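PDB 4OY7: putative secreted cellulose binding protein, which cleaves the glycosidic bonds of cellulose oxidatively at a single copper ion, the chain here being its catalytic AA10 lytic polysaccharide monooxygenase domain. Local coordinates for residues H1-M6 with V102-A108; N46-D52 with R74-F79; D113-Y117 with Y156-L160. All coordinates share one frame; numbering follows the deposited sequence.

In the fold
From the copper-binding N terminus the chain enters strand 4-6, and contact 1 (H1-M6 with V102-A108) sets it beside strand 99-105, closing a loop of 95 residues. Contact 2 (N46-D52 with R74-F79) closes a shorter loop nested inside that one, fastening strand 51-52 and the turn before it to the coil that follows. The two touch where V3 and H1 meet W47 and F48. Contact 3 comes later, in series with both: strand 112-119 of the mixed sheet faces strand 155-161, itself the neighbour of 99-105. Y104 touches F114, joining contacts 1 and 3 through the interior, whereas contacts 2 and 3 stay about 10 Å apart at their nearest atoms.

Contact 1 of 3, residues H1-M6 with V102-A108; sequences HGVAMM and VEYSNWA. With CU (copper (II) ion), chain I.
M5 and M6 both direct their backbone N-H groups at the carbonyl of E103, coming from the same face of its plane; the M5 N to E103 O distance is 2.8 Å. E103 N answers with a bond to M6 O of 2.9 Å. Two residues facing one make a classic beta bulge, which shifts the antiparallel register by one between A4 and M6. S105 N bonds V3 O, and a reciprocal pair follows at the chain end: H1 N to A108 O, and A108 N to H1 O with an N-H...O angle of 162°, on a lone pair.

Side-chain packing follows the same seam. Y104 lays one ring face against the backbone of V3 and A4, its CG turned from the amide nitrogen (chi1 -165°), with V3 C 3.6 Å above the ring plane, over its centre. Its OH makes a weak bond of 2.8 Å to G2 O. M5 rests SD 3.5 Å from S105 CA, while M6 and E103 run side by side.

Metal bonding completes the set. H1 holds the copper through N and ND1, its N being 2.2 Å from the ion; with H110 NE2 this gives the histidine brace of lytic polysaccharide monooxygenases.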
loop_
_atom_site.group_PDB
_atom_site.type_symbol
_atom_site.label_atom_id
_atom_site.label_comp_id
_atom_site.label_asym_id
_atom_site.label_seq_id
_atom_site.Cartn_x
_atom_site.Cartn_y
_atom_site.Cartn_z
ATOM N N HIS A 1 -4.123 10.318 6.672
ATOM C CA HIS A 1 -2.736 9.977 6.257
ATOM C C HIS A 1 -2.382 8.612 6.771
ATOM O O HIS A 1 -2.411 8.359 8.001
ATOM C CB HIS A 1 -1.732 11.027 6.728
ATOM C CG HIS A 1 -1.719 12.254 5.873
ATOM N ND1 HIS A 1 -2.869 12.936 5.547
ATOM C CD2 HIS A 1 -0.704 12.924 5.279
ATOM C CE1 HIS A 1 -2.565 13.984 4.801
ATOM N NE2 HIS A 1 -1.260 14.006 4.630
ATOM N N GLY A 2 -2.051 7.740 5.822
ATOM C CA GLY A 2 -1.615 6.390 6.107
ATOM C C GLY A 2 -1.657 5.516 4.869
ATOM O O GLY A 2 -2.452 5.755 3.950
ATOM N N VAL A 3 -0.778 4.520 4.880
ATOM C CA VAL A 3 -0.805 3.386 3.986
ATOM C C VAL A 3 -0.603 2.118 4.844
ATOM O O VAL A 3 -0.349 2.211 6.059
ATOM C CB VAL A 3 0.295 3.478 2.913
ATOM C CG1 VAL A 3 -0.002 4.611 1.924
ATOM C CG2 VAL A 3 1.679 3.591 3.548
ATOM N N ALA A 4 -0.729 0.949 4.217
ATOM C CA ALA A 4 -0.641 -0.293 4.904
ATOM C C ALA A 4 0.751 -0.460 5.538
ATOM O O ALA A 4 1.774 -0.141 4.912
ATOM C CB ALA A 4 -0.919 -1.447 3.966
ATOM N N MET A 5 0.762 -0.938 6.791
ATOM C CA MET A 5 2.010 -1.273 7.470
ATOM C C MET A 5 2.296 -2.779 7.561
ATOM O O MET A 5 3.454 -3.194 7.635
ATOM C CB MET A 5 2.016 -0.665 8.882
ATOM C CG MET A 5 1.908 0.858 8.894
ATOM S SD MET A 5 1.556 1.503 10.543
ATOM C CE MET A 5 3.126 1.071 11.257
ATOM N N MET A 6 1.246 -3.600 7.547
ATOM C CA MET A 6 1.371 -5.054 7.639
ATOM C C MET A 6 0.175 -5.658 6.900
ATOM O O MET A 6 -0.958 -5.431 7.339
ATOM C CB MET A 6 1.300 -5.512 9.106
ATOM C CG MET A 6 2.576 -5.312 9.909
ATOM S SD MET A 6 2.749 -6.402 11.356
ATOM C CE MET A 6 2.756 -7.996 10.563
ATOM N N VAL A 102 -3.908 -7.462 9.942
ATOM C CA VAL A 102 -3.571 -6.342 9.047
ATOM C C VAL A 102 -3.420 -5.071 9.887
ATOM O O VAL A 102 -4.149 -4.905 10.858
ATOM C CB VAL A 102 -4.659 -6.143 7.964
ATOM C CG1 VAL A 102 -4.433 -4.853 7.157
ATOM C CG2 VAL A 102 -4.737 -7.359 7.041
ATOM N N GLU A 103 -2.425 -4.238 9.542
ATOM C CA GLU A 103 -2.149 -2.964 10.218
ATOM C C GLU A 103 -2.072 -1.883 9.178
ATOM O O GLU A 103 -1.449 -2.104 8.143
ATOM C CB GLU A 103 -0.822 -3.037 10.997
ATOM C CG GLU A 103 -0.928 -4.056 12.115
ATOM C CD GLU A 103 0.133 -3.971 13.217
ATOM O OE1 GLU A 103 0.940 -3.033 13.278
ATOM O OE2 GLU A 103 0.161 -4.876 14.051
ATOM N N TYR A 104 -2.790 -0.782 9.390
ATOM C CA TYR A 104 -2.770 0.339 8.467
ATOM C C TYR A 104 -2.486 1.605 9.253
ATOM O O TYR A 104 -3.086 1.816 10.310
ATOM C CB TYR A 104 -4.102 0.435 7.729
ATOM C CG TYR A 104 -4.111 1.310 6.493
ATOM C CD1 TYR A 104 -4.081 2.698 6.613
ATOM C CD2 TYR A 104 -4.206 0.769 5.217
ATOM C CE1 TYR A 104 -4.090 3.513 5.505
ATOM C CE2 TYR A 104 -4.252 1.575 4.110
ATOM C CZ TYR A 104 -4.176 2.951 4.256
ATOM O OH TYR A 104 -4.209 3.762 3.151
ATOM N N SER A 105 -1.515 2.406 8.804
ATOM C CA SER A 105 -1.094 3.579 9.556
ATOM C C SER A 105 -2.239 4.521 9.870
ATOM O O SER A 105 -3.039 4.803 9.024
ATOM C CB SER A 105 -0.027 4.354 8.774
ATOM O OG SER A 105 0.266 5.600 9.381
ATOM N N ASN A 106 -2.273 5.026 11.110
ATOM C CA ASN A 106 -3.191 6.121 11.462
ATOM C C ASN A 106 -2.422 7.425 11.677
ATOM O O ASN A 106 -2.658 8.135 12.652
ATOM C CB ASN A 106 -4.033 5.789 12.701
ATOM C CG ASN A 106 -3.205 5.620 13.945
ATOM O OD1 ASN A 106 -1.979 5.641 13.883
ATOM N ND2 ASN A 106 -3.863 5.418 15.075
ATOM N N TRP A 107 -1.485 7.729 10.774
ATOM C CA TRP A 107 -0.666 8.928 10.958
ATOM C C TRP A 107 -1.549 10.172 11.143
ATOM O O TRP A 107 -1.259 11.011 11.991
ATOM C CB TRP A 107 0.349 9.103 9.807
ATOM C CG TRP A 107 1.395 10.150 10.122
ATOM C CD1 TRP A 107 1.512 11.393 9.553
ATOM C CD2 TRP A 107 2.433 10.072 11.116
ATOM N NE1 TRP A 107 2.576 12.070 10.107
ATOM C CE2 TRP A 107 3.139 11.295 11.087
ATOM C CE3 TRP A 107 2.830 9.085 12.039
ATOM C CZ2 TRP A 107 4.228 11.561 11.941
ATOM C CZ3 TRP A 107 3.898 9.358 12.894
ATOM C CH2 TRP A 107 4.593 10.582 12.829
ATOM N N ALA A 108 -2.605 10.299 10.337
ATOM C CA ALA A 108 -3.758 11.129 10.720
ATOM C C ALA A 108 -4.987 10.282 10.524
ATOM O O ALA A 108 -5.114 9.614 9.523
ATOM C CB ALA A 108 -3.835 12.431 9.933
HETATM CU CU CU I . -4.845 12.427 6.494
HETATM O O HOH W 1 -5.670 13.709 5.560
#

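Contact 2 of 3, residues N46-D52 with R74-F79; sequences NWFAVLD and RSPYDF
V50 sets its CG2 methyl squarely over one face of the F79 ring, 3.7 Å from the ring centroid and only 5° off the normal, a CH-pi contact. V50 is the centre of an inverse gamma turn that follows a type I beta turn from N46 to A49, and these turns lead from helix 42-45 into strand 51-52. The rim of the F79 ring meets backbone carbonyls: N46 O lies in the ring plane, 3.4 Å from F79 CZ, and A49 O approaches CE2 obliquely. N46 O also accepts the turn bond from A49 N. Were F79 replaced by an alanine, V50 CG2 would probably be left beside a gap and the two turns, both touched by the ring, freer to shift.

Further out, Y77 is sandwiched. P76 CB covers one face of its ring, and the N46 amide stacks on the opposite face with planes 10° apart. A49 CB sits at the ring edge, 3.7 Å from Y77 CE2. Alongside, L51 CD1 packs on P76 CD at 3.7 Å; the L51 side chain also touches H1 and so backs the copper site. An ST turn, Y77 N to S75 OG at 2.9 Å, shapes the loop here.

The polar edge relies on water and on outside partners. One water bridges N46 OD1 and Y77 OH, while N46 ND2 bonds T42 O. D52 and R74 lie side by side, but D52 OD1 is 4.2 Å from R74 NH1, beyond a salt bridge, and Y62 serves both: its OH bonds D52 OD1, its O takes R74 NH1, and its ring makes a cation-pi contact with R74. A second water spans the pair, donating to D52 OD1 and accepting from R74 NH1, 2.8 Å from NH1 and in the guanidinium plane.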
loop_
_atom_site.group_PDB
_atom_site.type_symbol
_atom_site.label_atom_id
_atom_site.label_comp_id
_atom_site.label_asym_id
_atom_site.label_seq_id
_atom_site.Cartn_x
_atom_site.Cartn_y
_atom_site.Cartn_z
ATOM N N ASN A 46 7.434 11.240 3.648
ATOM C CA ASN A 46 5.956 11.313 3.621
ATOM C C ASN A 46 5.330 10.042 3.091
ATOM O O ASN A 46 4.384 10.089 2.350
ATOM C CB ASN A 46 5.520 12.483 2.744
ATOM C CG ASN A 46 5.898 13.820 3.343
ATOM O OD1 ASN A 46 5.229 14.317 4.272
ATOM N ND2 ASN A 46 6.931 14.431 2.799
ATOM N N TRP A 47 5.867 8.907 3.514
ATOM C CA TRP A 47 5.421 7.598 3.040
ATOM C C TRP A 47 3.914 7.301 3.174
ATOM O O TRP A 47 3.357 6.505 2.403
ATOM C CB TRP A 47 6.238 6.524 3.771
ATOM C CG TRP A 47 6.121 6.540 5.273
ATOM C CD1 TRP A 47 6.929 7.190 6.155
ATOM C CD2 TRP A 47 5.130 5.862 6.073
ATOM N NE1 TRP A 47 6.516 6.959 7.443
ATOM C CE2 TRP A 47 5.419 6.138 7.415
ATOM C CE3 TRP A 47 4.011 5.063 5.773
ATOM C CZ2 TRP A 47 4.640 5.646 8.464
ATOM C CZ3 TRP A 47 3.266 4.549 6.820
ATOM C CH2 TRP A 47 3.581 4.853 8.149
ATOM N N PHE A 48 3.278 8.001 4.103
ATOM C CA PHE A 48 1.859 7.878 4.418
ATOM C C PHE A 48 0.950 8.763 3.565
ATOM O O PHE A 48 -0.269 8.673 3.683
ATOM C CB PHE A 48 1.669 8.244 5.901
ATOM C CG PHE A 48 2.465 9.462 6.320
ATOM C CD1 PHE A 48 2.127 10.732 5.852
ATOM C CD2 PHE A 48 3.585 9.339 7.147
ATOM C CE1 PHE A 48 2.865 11.855 6.201
ATOM C CE2 PHE A 48 4.314 10.461 7.507
ATOM C CZ PHE A 48 3.959 11.709 7.027
ATOM N N ALA A 49 1.513 9.613 2.715
ATOM C CA ALA A 49 0.741 10.680 2.101
ATOM C C ALA A 49 0.357 10.388 0.654
ATOM O O ALA A 49 0.216 11.292 -0.159
ATOM C CB ALA A 49 1.497 12.011 2.231
ATOM N N VAL A 50 0.133 9.103 0.352
ATOM C CA VAL A 50 -0.234 8.690 -1.000
ATOM C C VAL A 50 -1.746 8.906 -1.190
ATOM O O VAL A 50 -2.552 7.988 -1.007
ATOM C CB VAL A 50 0.150 7.228 -1.286
ATOM C CG1 VAL A 50 0.010 6.972 -2.773
ATOM C CG2 VAL A 50 1.593 6.970 -0.890
ATOM N N LEU A 51 -2.120 10.115 -1.571
ATOM C CA LEU A 51 -3.479 10.573 -1.460
ATOM C C LEU A 51 -3.937 11.302 -2.712
ATOM O O LEU A 51 -3.141 11.817 -3.487
ATOM C CB LEU A 51 -3.627 11.463 -0.207
ATOM C CG LEU A 51 -2.913 12.829 -0.224
ATOM C CD1 LEU A 51 -3.768 13.952 -0.794
ATOM C CD2 LEU A 51 -2.524 13.200 1.203
ATOM N N ASP A 52 -5.246 11.287 -2.935
ATOM C CA ASP A 52 -5.881 12.101 -3.970
ATOM C C ASP A 52 -6.998 12.824 -3.219
ATOM O O ASP A 52 -7.937 12.181 -2.730
ATOM C CB ASP A 52 -6.448 11.230 -5.092
ATOM C CG ASP A 52 -7.244 12.014 -6.138
ATOM O OD1 ASP A 52 -7.728 11.349 -7.084
ATOM O OD2 ASP A 52 -7.369 13.251 -6.043
ATOM N N ARG A 74 -1.829 12.088 -8.421
ATOM C CA ARG A 74 -2.561 13.293 -8.017
ATOM C C ARG A 74 -2.244 13.793 -6.608
ATOM O O ARG A 74 -2.877 14.742 -6.152
ATOM C CB ARG A 74 -4.063 13.069 -8.187
ATOM C CG ARG A 74 -4.493 12.884 -9.633
ATOM C CD ARG A 74 -6.008 12.932 -9.728
ATOM N NE ARG A 74 -6.476 12.840 -11.109
ATOM C CZ ARG A 74 -6.927 11.738 -11.731
ATOM N NH1 ARG A 74 -7.001 10.523 -11.151
ATOM N NH2 ARG A 74 -7.341 11.871 -12.994
ATOM N N SER A 75 -1.283 13.184 -5.916
ATOM C CA SER A 75 -0.957 13.605 -4.535
ATOM C C SER A 75 -0.108 14.868 -4.556
ATOM O O SER A 75 0.345 15.309 -5.621
ATOM C CB SER A 75 -0.212 12.488 -3.787
ATOM O OG SER A 75 1.179 12.608 -3.961
ATOM N N PRO A 76 0.141 15.441 -3.379
ATOM C CA PRO A 76 1.055 16.583 -3.294
ATOM C C PRO A 76 2.533 16.264 -3.560
ATOM O O PRO A 76 3.343 17.195 -3.575
ATOM C CB PRO A 76 0.920 17.032 -1.830
ATOM C CG PRO A 76 -0.281 16.345 -1.286
ATOM C CD PRO A 76 -0.434 15.084 -2.077
ATOM N N TYR A 77 2.877 14.983 -3.702
ATOM C CA TYR A 77 4.251 14.519 -3.809
ATOM C C TYR A 77 4.431 13.601 -5.009
ATOM O O TYR A 77 3.458 13.054 -5.557
ATOM C CB TYR A 77 4.663 13.764 -2.531
ATOM C CG TYR A 77 4.429 14.565 -1.290
ATOM C CD1 TYR A 77 5.169 15.732 -1.057
ATOM C CD2 TYR A 77 3.460 14.209 -0.373
ATOM C CE1 TYR A 77 4.949 16.500 0.064
ATOM C CE2 TYR A 77 3.199 14.994 0.746
ATOM C CZ TYR A 77 3.972 16.130 0.955
ATOM O OH TYR A 77 3.758 16.908 2.059
ATOM N N ASP A 78 5.687 13.383 -5.375
ATOM C CA ASP A 78 6.021 12.499 -6.479
ATOM C C ASP A 78 6.154 11.090 -5.927
ATOM O O ASP A 78 7.105 10.804 -5.216
ATOM C CB ASP A 78 7.328 12.940 -7.140
ATOM C CG ASP A 78 7.724 12.060 -8.314
ATOM O OD1 ASP A 78 7.157 10.952 -8.506
ATOM O OD2 ASP A 78 8.621 12.470 -9.062
ATOM N N PHE A 79 5.161 10.245 -6.204
ATOM C CA PHE A 79 5.188 8.823 -5.827
ATOM C C PHE A 79 5.205 7.967 -7.071
ATOM O O PHE A 79 5.003 6.754 -7.000
ATOM C CB PHE A 79 3.939 8.447 -5.000
ATOM C CG PHE A 79 3.937 8.998 -3.605
ATOM C CD1 PHE A 79 4.854 8.565 -2.646
ATOM C CD2 PHE A 79 2.992 9.953 -3.240
ATOM C CE1 PHE A 79 4.844 9.102 -1.362
ATOM C CE2 PHE A 79 2.984 10.498 -1.974
ATOM C CZ PHE A 79 3.900 10.070 -1.026
HETATM O O HOH W 2 2.419 15.032 4.030
HETATM O O HOH W 3 -6.231 9.621 -8.667
#

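Contact 3 of 3, residues D113-Y117 with Y156-L160; sequences DFRVY and YYWDL
F114 presents one ring face to W158, whose CH2 stands 3.5 Å above it, displaced toward the rim. The F114 and W158 six-membered rings meet obliquely. By its edge F114 turns to Y156: CZ lies over the Y156 face, 3.8 Å from CD2, in an edge-to-face pair with centroids 5.2 Å apart and planes at 58°. The three rings form an aromatic cluster between the facing sheets of a beta sandwich, as in the immunoglobulin-like fold of this family. The strand axes support that reading, since they pass 10.8 Å apart at 45°, too far for backbone pairing, and side chains alone span the distance.

W158 points CB toward strand 112-119, and its chi2 of 90° swings the six-membered ring toward the Y156 end of its strand, where CH2 reaches the F114 face. V116 slides past it in the opposite direction and sets CG2 4.0 Å from W158 CZ2, while V116 CG1 and L160 CD2 meet more loosely. W176 stacks on F114, and Y104 adds another ring.

The polar tips are satisfied beyond the cluster: W158 NE1 bonds Q138 OE1, and Y156 OH bonds the backbone N of H110, whose NE2 is a copper ligand.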
loop_
_atom_site.group_PDB
_atom_site.type_symbol
_atom_site.label_atom_id
_atom_site.label_comp_id
_atom_site.label_asym_id
_atom_site.label_seq_id
_atom_site.Cartn_x
_atom_site.Cartn_y
_atom_site.Cartn_z
ATOM N N ASP A 113 -13.976 3.608 5.073
ATOM C CA ASP A 113 -13.822 2.196 4.695
ATOM C C ASP A 113 -12.448 1.950 4.128
ATOM O O ASP A 113 -11.905 2.777 3.354
ATOM C CB ASP A 113 -14.789 1.796 3.568
ATOM C CG ASP A 113 -16.218 1.752 3.971
ATOM O OD1 ASP A 113 -16.520 1.777 5.161
ATOM O OD2 ASP A 113 -17.053 1.672 3.037
ATOM N N PHE A 114 -11.901 0.780 4.430
ATOM C CA PHE A 114 -10.750 0.261 3.745
ATOM C C PHE A 114 -11.196 -0.811 2.762
ATOM O O PHE A 114 -11.719 -1.869 3.156
ATOM C CB PHE A 114 -9.779 -0.308 4.763
ATOM C CG PHE A 114 -9.203 0.724 5.674
ATOM C CD1 PHE A 114 -9.822 1.049 6.870
ATOM C CD2 PHE A 114 -8.028 1.377 5.337
ATOM C CE1 PHE A 114 -9.295 2.017 7.723
ATOM C CE2 PHE A 114 -7.501 2.353 6.169
ATOM C CZ PHE A 114 -8.121 2.674 7.366
ATOM N N ARG A 115 -10.997 -0.527 1.480
ATOM C CA ARG A 115 -11.357 -1.469 0.404
ATOM C C ARG A 115 -10.105 -2.214 0.072
ATOM O O ARG A 115 -9.136 -1.594 -0.412
ATOM C CB ARG A 115 -11.859 -0.712 -0.814
ATOM C CG ARG A 115 -13.166 0.006 -0.571
ATOM C CD ARG A 115 -13.563 0.897 -1.705
ATOM N NE ARG A 115 -14.749 1.700 -1.419
ATOM C CZ ARG A 115 -15.233 2.612 -2.243
ATOM N NH1 ARG A 115 -14.667 2.816 -3.447
ATOM N NH2 ARG A 115 -16.328 3.289 -1.889
ATOM N N VAL A 116 -10.142 -3.525 0.281
ATOM C CA VAL A 116 -8.960 -4.374 0.170
ATOM C C VAL A 116 -9.094 -5.304 -1.043
ATOM O O VAL A 116 -10.059 -6.062 -1.153
ATOM C CB VAL A 116 -8.751 -5.194 1.457
ATOM C CG1 VAL A 116 -7.524 -6.100 1.323
ATOM C CG2 VAL A 116 -8.660 -4.289 2.709
ATOM N N TYR A 117 -8.094 -5.257 -1.920
ATOM C CA TYR A 117 -8.065 -6.012 -3.188
ATOM C C TYR A 117 -6.830 -6.883 -3.349
ATOM O O TYR A 117 -5.743 -6.530 -2.896
ATOM C CB TYR A 117 -8.120 -5.075 -4.401
ATOM C CG TYR A 117 -9.218 -4.033 -4.441
ATOM C CD1 TYR A 117 -9.159 -2.891 -3.654
ATOM C CD2 TYR A 117 -10.259 -4.154 -5.324
ATOM C CE1 TYR A 117 -10.153 -1.911 -3.734
ATOM C CE2 TYR A 117 -11.258 -3.196 -5.422
ATOM C CZ TYR A 117 -11.191 -2.055 -4.635
ATOM O OH TYR A 117 -12.226 -1.125 -4.745
ATOM N N TYR A 156 -4.569 1.447 12.523
ATOM C CA TYR A 156 -5.801 0.663 12.447
ATOM C C TYR A 156 -5.421 -0.810 12.353
ATOM O O TYR A 156 -4.332 -1.149 11.917
ATOM C CB TYR A 156 -6.599 1.069 11.211
ATOM C CG TYR A 156 -7.084 2.505 11.209
ATOM C CD1 TYR A 156 -8.304 2.861 11.792
ATOM C CD2 TYR A 156 -6.337 3.510 10.602
ATOM C CE1 TYR A 156 -8.743 4.172 11.764
ATOM C CE2 TYR A 156 -6.776 4.824 10.573
ATOM C CZ TYR A 156 -7.985 5.142 11.138
ATOM O OH TYR A 156 -8.392 6.447 11.112
ATOM N N TYR A 157 -6.301 -1.688 12.799
ATOM C CA TYR A 157 -6.039 -3.099 12.819
ATOM C C TYR A 157 -7.350 -3.850 12.556
ATOM O O TYR A 157 -8.436 -3.475 13.047
ATOM C CB TYR A 157 -5.374 -3.581 14.143
ATOM C CG TYR A 157 -6.193 -3.482 15.397
ATOM C CD1 TYR A 157 -7.032 -4.513 15.781
ATOM C CD2 TYR A 157 -6.109 -2.380 16.231
ATOM C CE1 TYR A 157 -7.766 -4.449 16.949
ATOM C CE2 TYR A 157 -6.840 -2.313 17.408
ATOM C CZ TYR A 157 -7.670 -3.346 17.757
ATOM O OH TYR A 157 -8.425 -3.273 18.910
ATOM N N TRP A 158 -7.203 -4.924 11.790
ATOM C CA TRP A 158 -8.272 -5.875 11.478
ATOM C C TRP A 158 -7.692 -7.189 10.980
ATOM O O TRP A 158 -6.501 -7.280 10.718
ATOM C CB TRP A 158 -9.243 -5.312 10.454
ATOM C CG TRP A 158 -8.726 -5.080 9.057
ATOM C CD1 TRP A 158 -8.737 -5.983 8.023
ATOM C CD2 TRP A 158 -8.158 -3.869 8.521
ATOM N NE1 TRP A 158 -8.225 -5.406 6.878
ATOM C CE2 TRP A 158 -7.871 -4.111 7.153
ATOM C CE3 TRP A 158 -7.904 -2.587 9.061
ATOM C CZ2 TRP A 158 -7.327 -3.143 6.323
ATOM C CZ3 TRP A 158 -7.360 -1.610 8.233
ATOM C CH2 TRP A 158 -7.084 -1.894 6.867
ATOM N N ASP A 159 -8.530 -8.216 10.881
ATOM C CA ASP A 159 -8.085 -9.515 10.388
ATOM C C ASP A 159 -8.468 -9.673 8.916
ATOM O O ASP A 159 -9.540 -9.215 8.516
ATOM C CB ASP A 159 -8.753 -10.650 11.165
ATOM C CG ASP A 159 -8.355 -10.692 12.625
ATOM O OD1 ASP A 159 -7.157 -10.493 12.924
ATOM O OD2 ASP A 159 -9.244 -10.997 13.463
ATOM N N LEU A 160 -7.606 -10.342 8.140
ATOM C CA LEU A 160 -7.888 -10.734 6.755
ATOM C C LEU A 160 -7.671 -12.239 6.535
ATOM O O LEU A 160 -6.555 -12.730 6.739
ATOM C CB LEU A 160 -6.983 -9.947 5.799
ATOM C CG LEU A 160 -6.976 -10.351 4.313
ATOM C CD1 LEU A 160 -8.381 -10.273 3.705
ATOM C CD2 LEU A 160 -5.924 -9.516 3.569
#